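Local coordinates for orotidine 5'-phosphate decarboxylase (Pyrococcus horikoshii, PDB 2CZF), which probably catalyses the decarboxylation of orotidine 5'-monophosphate to uridine 5'-monophosphate, the last step of de novo UMP synthesis, at residues E132-I137 / K158-G163. Sequence-based numbering, arbitrary orientation.
Sequences EPFGVI and KILAPG. With XMP (xanthosine-5'-monophosphate), chain C.
With CG anti to the backbone N (chi1 164°), Phe134 swings its ring beside the start of the next strand, where chi1 of -48° puts Lys158 CG, anti to its carbonyl carbon, over one ring face, and the bend at chi2 turns the rest of the chain. The CH-pi contact has Lys158 CG 4.1 Å from the centroid of the Phe134 ring, displaced toward the rim; beyond CG the lysine runs on away from the 132-137 segment. Leu160 CD1 approaches the same ring obliquely. Gly135 brings its backbone close to the neighbouring strand, its CA 3.1 Å from Lys158 O. The strands pair in parallel: Lys158 N donates to Phe134 O, Val136 N to Lys158 O and Leu160 N to Val136 O, the last nearly straight at 167°. Val136 O also receives a CA-H...O contact from Ile159. Side chains alternate across the sheet. Val136 CG2 meets Ile159 CG1 on the face turned to the helices, whereas Ile137 and Leu160 lie on the barrel-interior face, with Ile137 CD1 4.1 Å from Leu160 CB. Farther along, Ile137 CG2 rests against Pro162 CD (3.7 Å) and lies 3.7 Å from O2 of the bound xanthosine monophosphate, while Pro162 CB abuts the ribose O4'. Ile137 and Pro162, at the C-terminal side of the barrel, thus line part of the nucleotide pocket, as expected for a TIM barrel; Lys29 and Ser109 hydrogen-bond the same ligand. Strands 135-137 and 158-161, sixth and seventh of the eight-stranded barrel, are linked by helix 143-152 in a beta-alpha-beta unit. Ile159 packs on that helix, and strands 101-105 and 181-184 flank the pair.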
ATOM      1  N   GLU A 132      -0.761  11.907  17.068  1.00 20.98           N
ATOM      2  CA  GLU A 132      -1.433  13.131  16.699  1.00 22.23           C
ATOM      3  C   GLU A 132      -1.339  13.468  15.220  1.00 21.88           C
ATOM      4  O   GLU A 132      -0.785  14.510  14.818  1.00 18.36           O
ATOM      5  CB  GLU A 132      -0.897  14.293  17.529  1.00 26.49           C
ATOM      6  CG  GLU A 132      -0.977  14.056  19.024  1.00 26.21           C
ATOM      7  CD  GLU A 132      -0.728  15.319  19.820  1.00 28.21           C
ATOM      8  OE1 GLU A 132       0.045  16.183  19.352  1.00 26.64           O
ATOM      9  OE2 GLU A 132      -1.297  15.437  20.922  1.00 27.48           O
ATOM     10  N   PRO A 133      -1.874  12.583  14.376  1.00 20.75           N
ATOM     11  CA  PRO A 133      -1.831  12.860  12.941  1.00 17.62           C
ATOM     12  C   PRO A 133      -2.864  13.949  12.680  1.00 18.80           C
ATOM     13  O   PRO A 133      -3.639  14.302  13.578  1.00 18.17           O
ATOM     14  CB  PRO A 133      -2.270  11.543  12.333  1.00 15.46           C
ATOM     15  CG  PRO A 133      -3.298  11.048  13.347  1.00 19.50           C
ATOM     16  CD  PRO A 133      -2.566  11.308  14.658  1.00 18.48           C
ATOM     17  N   PHE A 134      -2.897  14.463  11.457  1.00 17.14           N
ATOM     18  CA  PHE A 134      -3.892  15.470  11.099  1.00 16.51           C
ATOM     19  C   PHE A 134      -5.283  14.869  11.288  1.00 19.36           C
ATOM     20  O   PHE A 134      -6.223  15.563  11.699  1.00 21.49           O
ATOM     21  CB  PHE A 134      -3.724  15.908   9.639  1.00 17.84           C
ATOM     22  CG  PHE A 134      -4.918  16.641   9.088  1.00 21.71           C
ATOM     23  CD1 PHE A 134      -5.927  15.954   8.419  1.00 22.27           C
ATOM     24  CD2 PHE A 134      -5.036  18.024   9.242  1.00 22.79           C
ATOM     25  CE1 PHE A 134      -7.037  16.629   7.906  1.00 23.52           C
ATOM     26  CE2 PHE A 134      -6.140  18.716   8.735  1.00 23.51           C
ATOM     27  CZ  PHE A 134      -7.145  18.022   8.064  1.00 25.34           C
ATOM     28  N   GLY A 135      -5.415  13.575  11.002  1.00 16.13           N
ATOM     29  CA  GLY A 135      -6.714  12.930  11.160  1.00 17.79           C
ATOM     30  C   GLY A 135      -6.729  11.419  11.041  1.00 17.08           C
ATOM     31  O   GLY A 135      -5.685  10.790  10.885  1.00 17.33           O
ATOM     32  N   VAL A 136      -7.916  10.829  11.166  1.00 16.30           N
ATOM     33  CA  VAL A 136      -8.060   9.394  11.013  1.00 17.21           C
ATOM     34  C   VAL A 136      -9.300   9.150  10.163  1.00 19.44           C
ATOM     35  O   VAL A 136     -10.210   9.985  10.116  1.00 21.06           O
ATOM     36  CB  VAL A 136      -8.217   8.627  12.369  1.00 18.66           C
ATOM     37  CG1 VAL A 136      -7.097   9.047  13.352  1.00 15.38           C
ATOM     38  CG2 VAL A 136      -9.616   8.834  12.953  1.00 19.67           C
ATOM     39  N   ILE A 137      -9.323   8.026   9.466  1.00 21.24           N
ATOM     40  CA  ILE A 137     -10.472   7.674   8.636  1.00 23.63           C
ATOM     41  C   ILE A 137     -11.443   6.893   9.505  1.00 27.33           C
ATOM     42  O   ILE A 137     -11.029   6.092  10.345  1.00 26.31           O
ATOM     43  CB  ILE A 137     -10.083   6.753   7.455  1.00 25.13           C
ATOM     44  CG1 ILE A 137      -9.173   7.490   6.468  1.00 26.89           C
ATOM     45  CG2 ILE A 137     -11.356   6.257   6.765  1.00 27.59           C
ATOM     46  CD1 ILE A 137      -9.899   8.479   5.567  1.00 27.79           C
ATOM     47  N   LYS A 158      -8.708  15.318  13.391  1.00 17.35           N
ATOM     48  CA  LYS A 158      -9.906  15.303  12.564  1.00 19.64           C
ATOM     49  C   LYS A 158     -10.363  13.904  12.185  1.00 20.46           C
ATOM     50  O   LYS A 158      -9.581  12.950  12.221  1.00 19.02           O
ATOM     51  CB  LYS A 158      -9.645  16.078  11.276  1.00 21.68           C
ATOM     52  CG  LYS A 158      -8.998  17.431  11.462  1.00 26.83           C
ATOM     53  CD  LYS A 158      -9.855  18.335  12.315  1.00 30.07           C
ATOM     54  CE  LYS A 158      -9.254  19.733  12.360  1.00 35.40           C
ATOM     55  NZ  LYS A 158     -10.050  20.625  13.225  1.00 37.84           N
ATOM     56  N   ILE A 159     -11.630  13.797  11.791  1.00 18.31           N
ATOM     57  CA  ILE A 159     -12.184  12.526  11.353  1.00 17.64           C
ATOM     58  C   ILE A 159     -12.721  12.741   9.940  1.00 18.19           C
ATOM     59  O   ILE A 159     -13.484  13.665   9.701  1.00 16.34           O
ATOM     60  CB  ILE A 159     -13.346  12.053  12.265  1.00 19.52           C
ATOM     61  CG1 ILE A 159     -12.790  11.500  13.587  1.00 18.44           C
ATOM     62  CG2 ILE A 159     -14.168  10.981  11.555  1.00 18.03           C
ATOM     63  CD1 ILE A 159     -13.901  11.046  14.543  1.00 20.24           C
ATOM     64  N   LEU A 160     -12.290  11.904   9.004  1.00 19.56           N
ATOM     65  CA  LEU A 160     -12.752  11.997   7.627  1.00 19.66           C
ATOM     66  C   LEU A 160     -13.526  10.701   7.393  1.00 23.88           C
ATOM     67  O   LEU A 160     -13.016   9.600   7.679  1.00 21.51           O
ATOM     68  CB  LEU A 160     -11.567  12.108   6.669  1.00 20.81           C
ATOM     69  CG  LEU A 160     -10.592  13.287   6.857  1.00 20.96           C
ATOM     70  CD1 LEU A 160      -9.517  12.922   7.907  1.00 17.66           C
ATOM     71  CD2 LEU A 160      -9.905  13.586   5.510  1.00 16.48           C
ATOM     72  N   ALA A 161     -14.745  10.825   6.871  1.00 24.18           N
ATOM     73  CA  ALA A 161     -15.593   9.656   6.672  1.00 24.79           C
ATOM     74  C   ALA A 161     -16.079   9.318   5.267  1.00 26.06           C
ATOM     75  O   ALA A 161     -16.813  10.086   4.646  1.00 25.38           O
ATOM     76  CB  ALA A 161     -16.805   9.757   7.612  1.00 27.36           C
ATOM     77  N   PRO A 162     -15.653   8.157   4.744  1.00 29.91           N
ATOM     78  CA  PRO A 162     -16.058   7.692   3.415  1.00 31.36           C
ATOM     79  C   PRO A 162     -17.304   6.816   3.607  1.00 34.41           C
ATOM     80  O   PRO A 162     -17.736   6.583   4.740  1.00 34.54           O
ATOM     81  CB  PRO A 162     -14.853   6.891   2.955  1.00 31.96           C
ATOM     82  CG  PRO A 162     -14.377   6.265   4.234  1.00 31.57           C
ATOM     83  CD  PRO A 162     -14.479   7.403   5.226  1.00 28.44           C
ATOM     84  N   GLY A 163     -17.883   6.330   2.516  1.00 36.13           N
ATOM     85  CA  GLY A 163     -19.061   5.490   2.643  1.00 36.68           C
ATOM     86  C   GLY A 163     -20.281   6.202   3.204  1.00 38.16           C
ATOM     87  O   GLY A 163     -21.001   5.678   4.071  1.00 38.10           O
TER
HETATM   88  P   XMP C 209     -18.255   5.823  -2.683  1.00 51.69           P
HETATM   89  O1P XMP C 209     -19.153   4.696  -2.337  1.00 48.86           O
HETATM   90  O2P XMP C 209     -18.958   7.255  -2.462  1.00 45.71           O
HETATM   91  O5' XMP C 209     -16.906   5.852  -1.806  1.00 46.82           O
HETATM   92  O3P XMP C 209     -17.787   5.785  -4.224  1.00 46.67           O
HETATM   93  C5' XMP C 209     -16.246   7.100  -1.578  1.00 45.18           C
HETATM   94  C4' XMP C 209     -14.813   6.884  -1.085  1.00 45.18           C
HETATM   95  O4' XMP C 209     -14.849   5.951   0.009  1.00 47.00           O
HETATM   96  C1' XMP C 209     -13.822   4.985  -0.258  1.00 45.26           C
HETATM   97  N9  XMP C 209     -14.036   3.760   0.549  1.00 45.45           N
HETATM   98  C4  XMP C 209     -13.313   3.406   1.605  1.00 45.63           C
HETATM   99  N3  XMP C 209     -12.215   4.005   2.242  1.00 46.84           N
HETATM  100  N1  XMP C 209     -12.168   2.188   3.835  1.00 46.99           N
HETATM  101  C2  XMP C 209     -11.640   3.396   3.363  1.00 46.22           C
HETATM  102  O2  XMP C 209     -10.688   3.925   3.939  1.00 45.24           O
HETATM  103  C6  XMP C 209     -13.264   1.599   3.189  1.00 48.34           C
HETATM  104  O6  XMP C 209     -13.709   0.524   3.601  1.00 51.27           O
HETATM  105  C5  XMP C 209     -13.834   2.208   2.082  1.00 45.52           C
HETATM  106  N7  XMP C 209     -14.857   1.889   1.291  1.00 46.78           N
HETATM  107  C8  XMP C 209     -14.977   2.834   0.362  1.00 44.66           C
HETATM  108  C2' XMP C 209     -13.974   4.760  -1.761  1.00 46.06           C
HETATM  109  O2' XMP C 209     -12.800   4.122  -2.272  1.00 50.88           O
HETATM  110  C3' XMP C 209     -13.973   6.227  -2.185  1.00 46.27           C
HETATM  111  O3' XMP C 209     -12.640   6.742  -2.145  1.00 47.97           O